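Local structure of pectinesterase (Sitophilus oryzae, 4PMH) at residues A[213-218]-A[235-240]; A[218-223]-A[240-245]; A[268-273]-A[314-319]. The protein hydrolyses the methyl esters of pectin, releasing methanol and leaving free galacturonate units, and probably serves in the digestion of plant cell walls. One frame throughout, in Å; residues are numbered along the deposited sequence.

Contact 1 (A[213-218]-A[235-240])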
ATOM      1  N   ARG A 213      -5.493   8.777   6.064  1.00 15.35           N
ATOM      2  CA  ARG A 213      -5.361   7.612   6.913  1.00 14.84           C
ATOM      3  C   ARG A 213      -6.000   6.372   6.290  1.00 14.12           C
ATOM      4  O   ARG A 213      -7.076   6.442   5.698  1.00 13.73           O
ATOM      5  CB  ARG A 213      -6.023   7.882   8.262  1.00 14.91           C
ATOM      6  CG  ARG A 213      -5.358   9.026   9.013  1.00 15.67           C
ATOM      7  CD  ARG A 213      -6.232   9.537  10.139  1.00 16.12           C
ATOM      8  NE  ARG A 213      -7.401  10.255   9.638  1.00 16.74           N
ATOM      9  CZ  ARG A 213      -8.152  11.088  10.367  1.00 18.01           C
ATOM     10  NH1 ARG A 213      -7.873  11.326  11.653  1.00 17.69           N
ATOM     11  NH2 ARG A 213      -9.186  11.705   9.795  1.00 18.55           N
ATOM     12  N   SER A 214      -5.317   5.249   6.435  1.00 13.97           N
ATOM     13  CA  SER A 214      -5.835   3.955   5.973  1.00 13.73           C
ATOM     14  C   SER A 214      -5.519   2.892   7.001  1.00 13.89           C
ATOM     15  O   SER A 214      -4.529   2.994   7.719  1.00 12.87           O
ATOM     16  CB  SER A 214      -5.305   3.572   4.576  1.00 13.80           C
ATOM     17  OG  SER A 214      -3.903   3.707   4.464  1.00 13.59           O
ATOM     18  N   TYR A 215      -6.403   1.899   7.087  1.00 14.14           N
ATOM     19  CA  TYR A 215      -6.329   0.875   8.104  1.00 15.32           C
ATOM     20  C   TYR A 215      -6.516  -0.475   7.439  1.00 14.74           C
ATOM     21  O   TYR A 215      -7.619  -0.791   6.935  1.00 14.75           O
ATOM     22  CB  TYR A 215      -7.429   1.075   9.142  1.00 17.36           C
ATOM     23  CG  TYR A 215      -7.183   0.443  10.501  1.00 20.27           C
ATOM     24  CD1 TYR A 215      -6.337  -0.638  10.676  1.00 21.93           C
ATOM     25  CD2 TYR A 215      -7.833   0.937  11.620  1.00 24.05           C
ATOM     26  CE1 TYR A 215      -6.121  -1.196  11.932  1.00 22.65           C
ATOM     27  CE2 TYR A 215      -7.634   0.377  12.873  1.00 27.06           C
ATOM     28  CZ  TYR A 215      -6.770  -0.697  13.013  1.00 25.69           C
ATOM     29  OH  TYR A 215      -6.564  -1.256  14.261  1.00 29.43           O
ATOM     30  N   TYR A 216      -5.438  -1.241   7.450  1.00 13.62           N
ATOM     31  CA  TYR A 216      -5.368  -2.592   6.924  1.00 13.27           C
ATOM     32  C   TYR A 216      -5.428  -3.597   8.065  1.00 13.08           C
ATOM     33  O   TYR A 216      -4.617  -3.564   8.944  1.00 12.58           O
ATOM     34  CB  TYR A 216      -4.050  -2.784   6.185  1.00 13.35           C
ATOM     35  CG  TYR A 216      -3.936  -1.904   4.977  1.00 13.95           C
ATOM     36  CD1 TYR A 216      -3.652  -0.539   5.094  1.00 14.48           C
ATOM     37  CD2 TYR A 216      -4.144  -2.426   3.711  1.00 14.42           C
ATOM     38  CE1 TYR A 216      -3.574   0.275   3.961  1.00 15.09           C
ATOM     39  CE2 TYR A 216      -4.067  -1.637   2.593  1.00 14.82           C
ATOM     40  CZ  TYR A 216      -3.788  -0.288   2.719  1.00 15.09           C
ATOM     41  OH  TYR A 216      -3.727   0.463   1.575  1.00 16.51           O
ATOM     42  N   THR A 217      -6.393  -4.500   8.019  1.00 13.64           N
ATOM     43  CA  THR A 217      -6.536  -5.555   9.004  1.00 14.07           C
ATOM     44  C   THR A 217      -6.674  -6.888   8.306  1.00 14.16           C
ATOM     45  O   THR A 217      -7.341  -6.983   7.274  1.00 13.63           O
ATOM     46  CB  THR A 217      -7.785  -5.334   9.884  1.00 14.41           C
ATOM     47  OG1 THR A 217      -8.884  -4.948   9.063  1.00 15.17           O
ATOM     48  CG2 THR A 217      -7.525  -4.246  10.883  1.00 14.72           C
ATOM     49  N   ASN A 218      -6.030  -7.910   8.870  1.00 14.07           N
ATOM     50  CA  ASN A 218      -6.139  -9.270   8.389  1.00 14.86           C
ATOM     51  C   ASN A 218      -5.918  -9.401   6.899  1.00 13.63           C
ATOM     52  O   ASN A 218      -6.626 -10.098   6.231  1.00 13.19           O
ATOM     53  CB  ASN A 218      -7.483  -9.855   8.804  1.00 17.12           C
ATOM     54  CG  ASN A 218      -7.693  -9.781  10.300  1.00 20.30           C
ATOM     55  OD1 ASN A 218      -7.945  -8.713  10.858  1.00 24.42           O
ATOM     56  ND2 ASN A 218      -7.548 -10.905  10.963  1.00 23.91           N
ATOM     57  N   ILE A 235      -1.956   2.132   8.776  1.00 13.68           N
ATOM     58  CA  ILE A 235      -1.825   1.167   9.854  1.00 13.76           C
ATOM     59  C   ILE A 235      -2.075  -0.229   9.296  1.00 13.55           C
ATOM     60  O   ILE A 235      -3.063  -0.447   8.582  1.00 13.42           O
ATOM     61  CB  ILE A 235      -2.854   1.462  10.960  1.00 14.65           C
ATOM     62  CG1 ILE A 235      -2.551   2.823  11.576  1.00 15.81           C
ATOM     63  CG2 ILE A 235      -2.889   0.358  12.001  1.00 14.42           C
ATOM     64  CD1 ILE A 235      -3.733   3.441  12.295  1.00 16.64           C
ATOM     65  N   PHE A 236      -1.182  -1.161   9.610  1.00 12.81           N
ATOM     66  CA  PHE A 236      -1.294  -2.549   9.170  1.00 13.04           C
ATOM     67  C   PHE A 236      -1.304  -3.404  10.415  1.00 13.21           C
ATOM     68  O   PHE A 236      -0.269  -3.558  11.057  1.00 13.80           O
ATOM     69  CB  PHE A 236      -0.099  -2.939   8.311  1.00 13.12           C
ATOM     70  CG  PHE A 236       0.013  -2.158   7.046  1.00 13.83           C
ATOM     71  CD1 PHE A 236      -0.597  -2.610   5.874  1.00 14.09           C
ATOM     72  CD2 PHE A 236       0.725  -0.966   7.010  1.00 14.09           C
ATOM     73  CE1 PHE A 236      -0.487  -1.886   4.702  1.00 14.64           C
ATOM     74  CE2 PHE A 236       0.829  -0.237   5.834  1.00 14.12           C
ATOM     75  CZ  PHE A 236       0.227  -0.702   4.679  1.00 14.63           C
ATOM     76  N   GLU A 237      -2.473  -3.921  10.783  1.00 13.10           N
ATOM     77  CA  GLU A 237      -2.613  -4.714  12.009  1.00 13.98           C
ATOM     78  C   GLU A 237      -3.021  -6.139  11.635  1.00 13.65           C
ATOM     79  O   GLU A 237      -4.003  -6.335  10.893  1.00 12.89           O
ATOM     80  CB  GLU A 237      -3.646  -4.071  12.960  1.00 15.05           C
ATOM     81  CG  GLU A 237      -3.899  -4.888  14.202  1.00 17.16           C
ATOM     82  CD  GLU A 237      -4.849  -4.238  15.201  1.00 20.61           C
ATOM     83  OE1 GLU A 237      -5.517  -3.231  14.880  1.00 21.85           O
ATOM     84  OE2 GLU A 237      -4.931  -4.762  16.338  1.00 25.07           O
ATOM     85  N   SER A 238      -2.272  -7.121  12.145  1.00 12.88           N
ATOM     86  CA  SER A 238      -2.519  -8.541  11.858  1.00 13.05           C
ATOM     87  C   SER A 238      -2.470  -8.829  10.362  1.00 12.24           C
ATOM     88  O   SER A 238      -3.307  -9.522   9.826  1.00 12.49           O
ATOM     89  CB  SER A 238      -3.824  -9.037  12.469  1.00 13.58           C
ATOM     90  OG  SER A 238      -3.826  -8.734  13.863  1.00 15.96           O
ATOM     91  N   CYS A 239      -1.466  -8.285   9.713  1.00 12.58           N
ATOM     92  CA  CYS A 239      -1.301  -8.440   8.277  1.00 12.50           C
ATOM     93  C   CYS A 239      -0.112  -9.336   8.017  1.00 12.86           C
ATOM     94  O   CYS A 239       0.668  -9.594   8.920  1.00 12.61           O
ATOM     95  CB  CYS A 239      -1.081  -7.073   7.628  1.00 13.00           C
ATOM     96  SG  CYS A 239      -2.565  -6.059   7.486  1.00 12.97           S
ATOM     97  N   THR A 240      -0.001  -9.836   6.784  1.00 12.90           N
ATOM     98  CA  THR A 240       1.142 -10.623   6.375  1.00 13.46           C
ATOM     99  C   THR A 240       1.739  -9.992   5.134  1.00 13.26           C
ATOM    100  O   THR A 240       1.003  -9.703   4.185  1.00 13.77           O
ATOM    101  CB  THR A 240       0.760 -12.094   6.083  1.00 13.51           C
ATOM    102  OG1 THR A 240       0.291 -12.717   7.287  1.00 13.86           O
ATOM    103  CG2 THR A 240       1.948 -12.891   5.576  1.00 13.98           C
TER
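Tyr-215, Tyr-216 and Thr-217 pair in parallel with Ile-235, Phe-236 and Glu-237 as neighbouring strands of the long parallel sheet of the right-handed beta-helix. Three nearly linear backbone bonds join them: Ile-235 N donates to Ser-214 O, and Tyr-216 N reaches Ile-235 O at 2.7 Å. Tyr-216 O accepts Glu-237 N at 2.8 Å. On the face with Tyr-216 and Phe-236 the two rings form an offset stack, centroids 4.5 Å apart and planes at 22°. Phe-236 CE1 lies over one face of the Tyr-216 ring, toward its rim. Both rings are swung beside their own backbone N (chi1 -64° and -63°), which makes them run alongside each other. Leu-202 of strand 202-204 touches both. Cys-239 SG adds a contact with Tyr-216 CB at 3.8 Å. On the other face Ile-235 CG2 lies 3.6 Å from Tyr-215 CE1. Beyond it the Tyr-215 OH to Glu-237 OE1 distance, 2.3 Å, is shorter than an ordinary hydrogen bond, so its exact length is doubtful. Ring and carboxylate are nearly coplanar. Helix 23-27 packs on this face through Leu-27, which touches Tyr-215 and Ile-235. The chemistry is thus divided: aromatic stack on one face, phenol-carboxylate pair on the other.

Contact 2 (A[218-223]-A[240-245])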
ATOM      1  N   ASN A 218      -6.030  -7.910   8.870  1.00 14.07           N
ATOM      2  CA  ASN A 218      -6.139  -9.270   8.389  1.00 14.86           C
ATOM      3  C   ASN A 218      -5.918  -9.401   6.899  1.00 13.63           C
ATOM      4  O   ASN A 218      -6.626 -10.098   6.231  1.00 13.19           O
ATOM      5  CB  ASN A 218      -7.483  -9.855   8.804  1.00 17.12           C
ATOM      6  CG  ASN A 218      -7.693  -9.781  10.300  1.00 20.30           C
ATOM      7  OD1 ASN A 218      -7.945  -8.713  10.858  1.00 24.42           O
ATOM      8  ND2 ASN A 218      -7.548 -10.905  10.963  1.00 23.91           N
ATOM      9  N   THR A 219      -4.886  -8.741   6.405  1.00 13.29           N
ATOM     10  CA  THR A 219      -4.670  -8.615   4.986  1.00 13.29           C
ATOM     11  C   THR A 219      -3.269  -9.121   4.600  1.00 13.72           C
ATOM     12  O   THR A 219      -2.277  -8.923   5.333  1.00 14.38           O
ATOM     13  CB  THR A 219      -4.956  -7.154   4.569  1.00 13.02           C
ATOM     14  OG1 THR A 219      -6.374  -6.932   4.633  1.00 12.52           O
ATOM     15  CG2 THR A 219      -4.451  -6.838   3.151  1.00 12.83           C
ATOM     16  N   TYR A 220      -3.236  -9.788   3.446  1.00 13.37           N
ATOM     17  CA  TYR A 220      -2.066 -10.433   2.873  1.00 13.54           C
ATOM     18  C   TYR A 220      -1.568  -9.600   1.683  1.00 13.11           C
ATOM     19  O   TYR A 220      -2.328  -9.305   0.752  1.00 12.90           O
ATOM     20  CB  TYR A 220      -2.437 -11.848   2.374  1.00 14.03           C
ATOM     21  CG  TYR A 220      -1.320 -12.561   1.639  1.00 14.54           C
ATOM     22  CD1 TYR A 220      -0.340 -13.276   2.340  1.00 15.13           C
ATOM     23  CD2 TYR A 220      -1.221 -12.509   0.246  1.00 14.82           C
ATOM     24  CE1 TYR A 220       0.683 -13.933   1.672  1.00 14.85           C
ATOM     25  CE2 TYR A 220      -0.185 -13.157  -0.431  1.00 15.00           C
ATOM     26  CZ  TYR A 220       0.758 -13.866   0.281  1.00 14.40           C
ATOM     27  OH  TYR A 220       1.794 -14.486  -0.378  1.00 14.17           O
ATOM     28  N   ILE A 221      -0.293  -9.246   1.710  1.00 12.67           N
ATOM     29  CA  ILE A 221       0.282  -8.372   0.727  1.00 13.05           C
ATOM     30  C   ILE A 221       1.608  -8.965   0.247  1.00 13.43           C
ATOM     31  O   ILE A 221       2.489  -9.249   1.070  1.00 13.04           O
ATOM     32  CB  ILE A 221       0.536  -6.948   1.313  1.00 12.68           C
ATOM     33  CG1 ILE A 221      -0.720  -6.403   1.993  1.00 12.67           C
ATOM     34  CG2 ILE A 221       1.022  -5.992   0.228  1.00 12.84           C
ATOM     35  CD1 ILE A 221      -0.477  -5.195   2.855  1.00 13.07           C
ATOM     36  N   GLU A 222       1.756  -9.141  -1.069  1.00 13.84           N
ATOM     37  CA  GLU A 222       2.990  -9.691  -1.608  1.00 14.95           C
ATOM     38  C   GLU A 222       3.588  -8.862  -2.717  1.00 14.07           C
ATOM     39  O   GLU A 222       2.895  -8.149  -3.423  1.00 14.50           O
ATOM     40  CB  GLU A 222       2.829 -11.162  -2.078  1.00 17.19           C
ATOM     41  CG  GLU A 222       1.800 -11.430  -3.153  1.00 18.26           C
ATOM     42  CD  GLU A 222       1.731 -12.906  -3.608  1.00 19.23           C
ATOM     43  OE1 GLU A 222       1.595 -13.103  -4.832  1.00 20.56           O
ATOM     44  OE2 GLU A 222       1.797 -13.853  -2.777  1.00 18.04           O
ATOM     45  N   GLY A 223       4.892  -9.016  -2.870  1.00 13.78           N
ATOM     46  CA  GLY A 223       5.660  -8.307  -3.868  1.00 13.57           C
ATOM     47  C   GLY A 223       7.126  -8.617  -3.680  1.00 13.71           C
ATOM     48  O   GLY A 223       7.489  -9.542  -2.957  1.00 13.14           O
ATOM     49  N   THR A 240      -0.001  -9.836   6.784  1.00 12.90           N
ATOM     50  CA  THR A 240       1.142 -10.623   6.375  1.00 13.46           C
ATOM     51  C   THR A 240       1.739  -9.992   5.134  1.00 13.26           C
ATOM     52  O   THR A 240       1.003  -9.703   4.185  1.00 13.77           O
ATOM     53  CB  THR A 240       0.760 -12.094   6.083  1.00 13.51           C
ATOM     54  OG1 THR A 240       0.291 -12.717   7.287  1.00 13.86           O
ATOM     55  CG2 THR A 240       1.948 -12.891   5.576  1.00 13.98           C
ATOM     56  N   PHE A 241       3.053  -9.787   5.153  1.00 13.19           N
ATOM     57  CA  PHE A 241       3.792  -9.232   4.026  1.00 13.58           C
ATOM     58  C   PHE A 241       4.733 -10.320   3.511  1.00 14.29           C
ATOM     59  O   PHE A 241       5.580 -10.827   4.277  1.00 14.19           O
ATOM     60  CB  PHE A 241       4.612  -8.007   4.462  1.00 13.47           C
ATOM     61  CG  PHE A 241       3.791  -6.900   5.069  1.00 12.97           C
ATOM     62  CD1 PHE A 241       3.489  -6.909   6.423  1.00 13.26           C
ATOM     63  CD2 PHE A 241       3.316  -5.850   4.288  1.00 12.77           C
ATOM     64  CE1 PHE A 241       2.718  -5.893   6.986  1.00 13.10           C
ATOM     65  CE2 PHE A 241       2.538  -4.847   4.835  1.00 12.99           C
ATOM     66  CZ  PHE A 241       2.233  -4.868   6.196  1.00 12.97           C
ATOM     67  N   TYR A 242       4.596 -10.683   2.235  1.00 14.40           N
ATOM     68  CA  TYR A 242       5.274 -11.853   1.692  1.00 14.62           C
ATOM     69  C   TYR A 242       6.177 -11.452   0.534  1.00 14.37           C
ATOM     70  O   TYR A 242       5.700 -10.962  -0.490  1.00 13.45           O
ATOM     71  CB  TYR A 242       4.237 -12.882   1.226  1.00 15.96           C
ATOM     72  CG  TYR A 242       4.812 -14.241   0.934  1.00 16.89           C
ATOM     73  CD1 TYR A 242       5.438 -14.492  -0.270  1.00 17.69           C
ATOM     74  CD2 TYR A 242       4.740 -15.272   1.878  1.00 18.05           C
ATOM     75  CE1 TYR A 242       5.988 -15.725  -0.537  1.00 18.89           C
ATOM     76  CE2 TYR A 242       5.291 -16.522   1.620  1.00 18.70           C
ATOM     77  CZ  TYR A 242       5.919 -16.735   0.408  1.00 19.24           C
ATOM     78  OH  TYR A 242       6.461 -17.963   0.096  1.00 20.61           O
ATOM     79  N   VAL A 243       7.468 -11.661   0.706  1.00 14.29           N
ATOM     80  CA  VAL A 243       8.458 -11.307  -0.291  1.00 15.35           C
ATOM     81  C   VAL A 243       8.604 -12.474  -1.248  1.00 16.90           C
ATOM     82  O   VAL A 243       9.081 -13.532  -0.869  1.00 16.34           O
ATOM     83  CB  VAL A 243       9.818 -11.017   0.329  1.00 15.24           C
ATOM     84  CG1 VAL A 243      10.794 -10.529  -0.733  1.00 15.54           C
ATOM     85  CG2 VAL A 243       9.674  -9.974   1.425  1.00 15.37           C
ATOM     86  N   LYS A 244       8.187 -12.262  -2.482  1.00 18.07           N
ATOM     87  CA  LYS A 244       8.191 -13.304  -3.483  1.00 20.86           C
ATOM     88  C   LYS A 244       9.562 -13.440  -4.096  1.00 22.19           C
ATOM     89  O   LYS A 244      10.319 -12.483  -4.181  1.00 21.43           O
ATOM     90  CB  LYS A 244       7.184 -12.983  -4.586  1.00 22.97           C
ATOM     91  CG  LYS A 244       5.733 -13.248  -4.206  1.00 25.38           C
ATOM     92  CD  LYS A 244       4.834 -13.382  -5.430  1.00 29.11           C
ATOM     93  CE  LYS A 244       5.055 -14.682  -6.192  1.00 29.43           C
ATOM     94  NZ  LYS A 244       4.376 -15.877  -5.613  1.00 30.73           N
ATOM     95  N   ALA A 245       9.861 -14.653  -4.547  1.00 26.06           N
ATOM     96  CA  ALA A 245      11.142 -14.958  -5.174  1.00 30.03           C
ATOM     97  C   ALA A 245      10.990 -15.348  -6.655  1.00 32.84           C
ATOM     98  O   ALA A 245      11.994 -15.563  -7.348  1.00 35.74           O
ATOM     99  CB  ALA A 245      11.829 -16.074  -4.394  1.00 30.36           C
TER
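The Tyr-220 ring swings away from its own amide nitrogen (chi1 175°) and leans across to Tyr-242, whose CG is likewise opposite its N (chi1 -167°). Tyr-220 CE1 thereby meets Tyr-242 CB at 3.7 Å, and Tyr-220 OH lies 3.3 Å from Tyr-242 CG. Tyr-220 OH also donates to Glu-222 OE2 at a very short 2.5 Å, with the acceptor in the ring plane. Glu-222 OE1 rests against Lys-244 CD at 3.3 Å. Glu-222 OE1 stays 4.0 Å from Lys-244 NZ, beyond a salt bridge. On the other face Ile-221 CD1 touches Phe-241 CE2 at 3.6 Å. The parallel backbones, neighbouring strands 220-223 and 240-243 of the second sheet of the beta-helix, are joined by five hydrogen bonds, ending with Lys-244 N to Gly-223 O. An alanine in place of Tyr-220 would be likely to leave Glu-222 OE2 without its phenol donor and open a gap beside Tyr-242 CB. Tyr-242 OH bonds Asp-277. Gly-223 lies about 7 Å from the side chain of Gln-199 and about 9 Å from that of Asp-200, the probable transition-state stabiliser and proton donor. Phenol and lysine would probably steady the Glu-222 charge on the polar face; the apolar face turns to Phe-236 and Phe-255.

Contact 3 (A[268-273]-A[314-319]); sequences FVYKST and IKESTI
Two successive coils of the parallel beta-helix meet at the turn between two of its sheets. In each coil one residue with positive phi, Lys-271 or Glu-316, makes the bend, and a serine follows. Before the bend Lys-315 N donates to Val-269 O at 2.8 Å, almost in line with the carbonyl. After it Thr-318 N donates to Ser-272 O, also at 2.8 Å. Between them Ser-317 OG accepts Ser-272 N at 3.0 Å. Ser-317 OG donates to Lys-315 O at 3.1 Å, from above the carbonyl plane, so one hydroxyl ties its own bend to the preceding coil. Ser-272 OG likewise donates to Tyr-270 O at 3.2 Å and accepts Cys-239 N of the coil before. Lys-271 NZ forms a salt bridge with Glu-316 OE1 at 3.2 Å, from above the carboxylate plane, while Glu-316 OE2 accepts Asn-360 ND2. Lys-271 chi1 (-56°) sets its CG 3.5 Å over the centre of the Tyr-270 ring. Lys-315 CD meets the edge of the Phe-268 ring, and its NZ bonds Phe-21 O. Val-269 and Ile-314 pack inside. Strand 233-237 flanks 268-270 through backbone bonds to Phe-236, and strand 355-359 touches Lys-315 and Glu-316 through Tyr-359.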
ATOM      1  N   PHE A 268       2.595   2.226  10.102  1.00 12.66           N
ATOM      2  CA  PHE A 268       2.641   1.497  11.364  1.00 12.57           C
ATOM      3  C   PHE A 268       2.262   0.042  11.114  1.00 12.29           C
ATOM      4  O   PHE A 268       1.117  -0.268  10.711  1.00 12.59           O
ATOM      5  CB  PHE A 268       1.668   2.124  12.356  1.00 12.49           C
ATOM      6  CG  PHE A 268       1.750   1.562  13.740  1.00 12.39           C
ATOM      7  CD1 PHE A 268       2.923   1.579  14.460  1.00 12.71           C
ATOM      8  CD2 PHE A 268       0.625   1.053  14.334  1.00 12.89           C
ATOM      9  CE1 PHE A 268       2.974   1.073  15.753  1.00 12.84           C
ATOM     10  CE2 PHE A 268       0.655   0.559  15.627  1.00 13.21           C
ATOM     11  CZ  PHE A 268       1.825   0.563  16.334  1.00 12.69           C
ATOM     12  N   VAL A 269       3.240  -0.835  11.310  1.00 11.78           N
ATOM     13  CA  VAL A 269       3.069  -2.274  11.160  1.00 11.86           C
ATOM     14  C   VAL A 269       3.061  -2.898  12.562  1.00 12.49           C
ATOM     15  O   VAL A 269       4.065  -2.815  13.282  1.00 12.61           O
ATOM     16  CB  VAL A 269       4.203  -2.854  10.312  1.00 11.76           C
ATOM     17  CG1 VAL A 269       4.091  -4.359  10.253  1.00 11.87           C
ATOM     18  CG2 VAL A 269       4.202  -2.245   8.905  1.00 11.66           C
ATOM     19  N   TYR A 270       1.930  -3.504  12.940  1.00 12.53           N
ATOM     20  CA  TYR A 270       1.669  -3.960  14.309  1.00 12.75           C
ATOM     21  C   TYR A 270       1.023  -5.358  14.341  1.00 12.93           C
ATOM     22  O   TYR A 270       0.071  -5.615  13.619  1.00 12.25           O
ATOM     23  CB  TYR A 270       0.740  -2.962  14.967  1.00 13.18           C
ATOM     24  CG  TYR A 270       0.298  -3.261  16.377  1.00 13.24           C
ATOM     25  CD1 TYR A 270       1.215  -3.348  17.407  1.00 13.79           C
ATOM     26  CD2 TYR A 270      -1.053  -3.350  16.694  1.00 13.80           C
ATOM     27  CE1 TYR A 270       0.812  -3.580  18.711  1.00 14.46           C
ATOM     28  CE2 TYR A 270      -1.467  -3.579  18.002  1.00 14.78           C
ATOM     29  CZ  TYR A 270      -0.526  -3.697  19.003  1.00 15.28           C
ATOM     30  OH  TYR A 270      -0.924  -3.941  20.299  1.00 17.81           O
ATOM     31  N   LYS A 271       1.555  -6.251  15.184  1.00 12.83           N
ATOM     32  CA  LYS A 271       1.086  -7.618  15.317  1.00 13.22           C
ATOM     33  C   LYS A 271       0.971  -8.283  13.943  1.00 12.51           C
ATOM     34  O   LYS A 271       0.024  -8.999  13.670  1.00 12.75           O
ATOM     35  CB  LYS A 271      -0.257  -7.662  16.037  1.00 14.40           C
ATOM     36  CG  LYS A 271      -0.267  -6.997  17.397  1.00 15.78           C
ATOM     37  CD  LYS A 271       0.565  -7.776  18.388  1.00 18.63           C
ATOM     38  CE  LYS A 271       0.126  -7.483  19.811  1.00 20.44           C
ATOM     39  NZ  LYS A 271       1.166  -7.884  20.784  1.00 23.13           N
ATOM     40  N   SER A 272       1.954  -8.047  13.096  1.00 12.27           N
ATOM     41  CA  SER A 272       1.950  -8.557  11.729  1.00 12.30           C
ATOM     42  C   SER A 272       3.105  -9.553  11.516  1.00 12.94           C
ATOM     43  O   SER A 272       3.887  -9.828  12.446  1.00 12.27           O
ATOM     44  CB  SER A 272       2.021  -7.371  10.750  1.00 12.61           C
ATOM     45  OG  SER A 272       0.749  -6.683  10.696  1.00 12.82           O
ATOM     46  N   THR A 273       3.177 -10.122  10.310  1.00 12.57           N
ATOM     47  CA  THR A 273       4.204 -11.054   9.950  1.00 13.20           C
ATOM     48  C   THR A 273       4.871 -10.577   8.679  1.00 13.26           C
ATOM     49  O   THR A 273       4.200 -10.191   7.707  1.00 12.81           O
ATOM     50  CB  THR A 273       3.591 -12.440   9.709  1.00 13.81           C
ATOM     51  OG1 THR A 273       3.005 -12.920  10.936  1.00 14.08           O
ATOM     52  CG2 THR A 273       4.635 -13.439   9.222  1.00 14.27           C
ATOM     53  N   ILE A 314       7.837  -0.721  12.783  1.00 11.45           N
ATOM     54  CA  ILE A 314       7.405  -2.119  12.876  1.00 11.63           C
ATOM     55  C   ILE A 314       7.469  -2.516  14.336  1.00 11.96           C
ATOM     56  O   ILE A 314       8.547  -2.553  14.924  1.00 11.98           O
ATOM     57  CB  ILE A 314       8.267  -3.042  12.027  1.00 11.78           C
ATOM     58  CG1 ILE A 314       8.165  -2.638  10.558  1.00 12.23           C
ATOM     59  CG2 ILE A 314       7.822  -4.491  12.196  1.00 11.96           C
ATOM     60  CD1 ILE A 314       9.240  -3.226   9.677  1.00 12.31           C
ATOM     61  N   LYS A 315       6.301  -2.764  14.919  1.00 12.86           N
ATOM     62  CA  LYS A 315       6.155  -3.007  16.359  1.00 13.27           C
ATOM     63  C   LYS A 315       5.471  -4.346  16.652  1.00 13.77           C
ATOM     64  O   LYS A 315       4.441  -4.653  16.053  1.00 12.48           O
ATOM     65  CB  LYS A 315       5.284  -1.903  16.951  1.00 14.42           C
ATOM     66  CG  LYS A 315       4.972  -2.042  18.433  1.00 14.83           C
ATOM     67  CD  LYS A 315       4.480  -0.703  18.961  1.00 16.32           C
ATOM     68  CE  LYS A 315       4.096  -0.762  20.435  1.00 16.63           C
ATOM     69  NZ  LYS A 315       3.553   0.548  20.877  1.00 16.65           N
ATOM     70  N   GLU A 316       6.030  -5.125  17.589  1.00 13.71           N
ATOM     71  CA  GLU A 316       5.407  -6.373  18.054  1.00 14.97           C
ATOM     72  C   GLU A 316       4.958  -7.272  16.909  1.00 14.10           C
ATOM     73  O   GLU A 316       3.878  -7.844  16.909  1.00 13.97           O
ATOM     74  CB  GLU A 316       4.311  -6.047  19.082  1.00 16.52           C
ATOM     75  CG  GLU A 316       4.972  -5.366  20.273  1.00 18.52           C
ATOM     76  CD  GLU A 316       4.049  -4.948  21.383  1.00 20.15           C
ATOM     77  OE1 GLU A 316       2.846  -5.203  21.269  1.00 22.94           O
ATOM     78  OE2 GLU A 316       4.556  -4.378  22.379  1.00 22.58           O
ATOM     79  N   SER A 317       5.834  -7.374  15.919  1.00 13.61           N
ATOM     80  CA  SER A 317       5.587  -8.178  14.753  1.00 13.34           C
ATOM     81  C   SER A 317       6.611  -9.318  14.659  1.00 14.36           C
ATOM     82  O   SER A 317       7.675  -9.285  15.292  1.00 13.58           O
ATOM     83  CB  SER A 317       5.628  -7.307  13.508  1.00 12.85           C
ATOM     84  OG  SER A 317       4.510  -6.439  13.475  1.00 12.75           O
ATOM     85  N   THR A 318       6.251 -10.315  13.866  1.00 14.06           N
ATOM     86  CA  THR A 318       7.115 -11.430  13.564  1.00 16.08           C
ATOM     87  C   THR A 318       7.891 -11.137  12.275  1.00 15.51           C
ATOM     88  O   THR A 318       7.300 -10.872  11.239  1.00 15.07           O
ATOM     89  CB  THR A 318       6.272 -12.703  13.390  1.00 16.86           C
ATOM     90  OG1 THR A 318       5.626 -13.023  14.640  1.00 19.15           O
ATOM     91  CG2 THR A 318       7.135 -13.866  12.946  1.00 17.66           C
ATOM     92  N   ILE A 319       9.208 -11.172  12.341  1.00 15.58           N
ATOM     93  CA  ILE A 319      10.035 -10.942  11.160  1.00 15.62           C
ATOM     94  C   ILE A 319      10.802 -12.232  10.900  1.00 15.79           C
ATOM     95  O   ILE A 319      11.587 -12.665  11.749  1.00 14.82           O
ATOM     96  CB  ILE A 319      10.999  -9.773  11.364  1.00 16.34           C
ATOM     97  CG1 ILE A 319      10.217  -8.508  11.777  1.00 17.57           C
ATOM     98  CG2 ILE A 319      11.805  -9.517  10.105  1.00 16.48           C
ATOM     99  CD1 ILE A 319      11.084  -7.283  12.014  1.00 17.92           C
TER

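How the contacts relate
Chain order gives 213-218, then 218-223, 235-240, 240-245, 268-273 and finally 314-319. Contact 1 closes a loop of 16 residues, and contact 2 closes one of equal length. The two cross, because each coil runs through the first sheet, turns and enters the second. They share Asn-218 and Thr-240 and also meet inside, where Phe-236 packs on Phe-241. Contact 3 follows in series and closes a longer loop of 40 residues, which includes helix 278-283. Contacts 1 and 2 thus join the first two of four neighbouring coils, and contact 3 the last two. The step between is bridged by backbone bonds of strand 267-270 to Phe-236 and of Phe-241 to Thr-273.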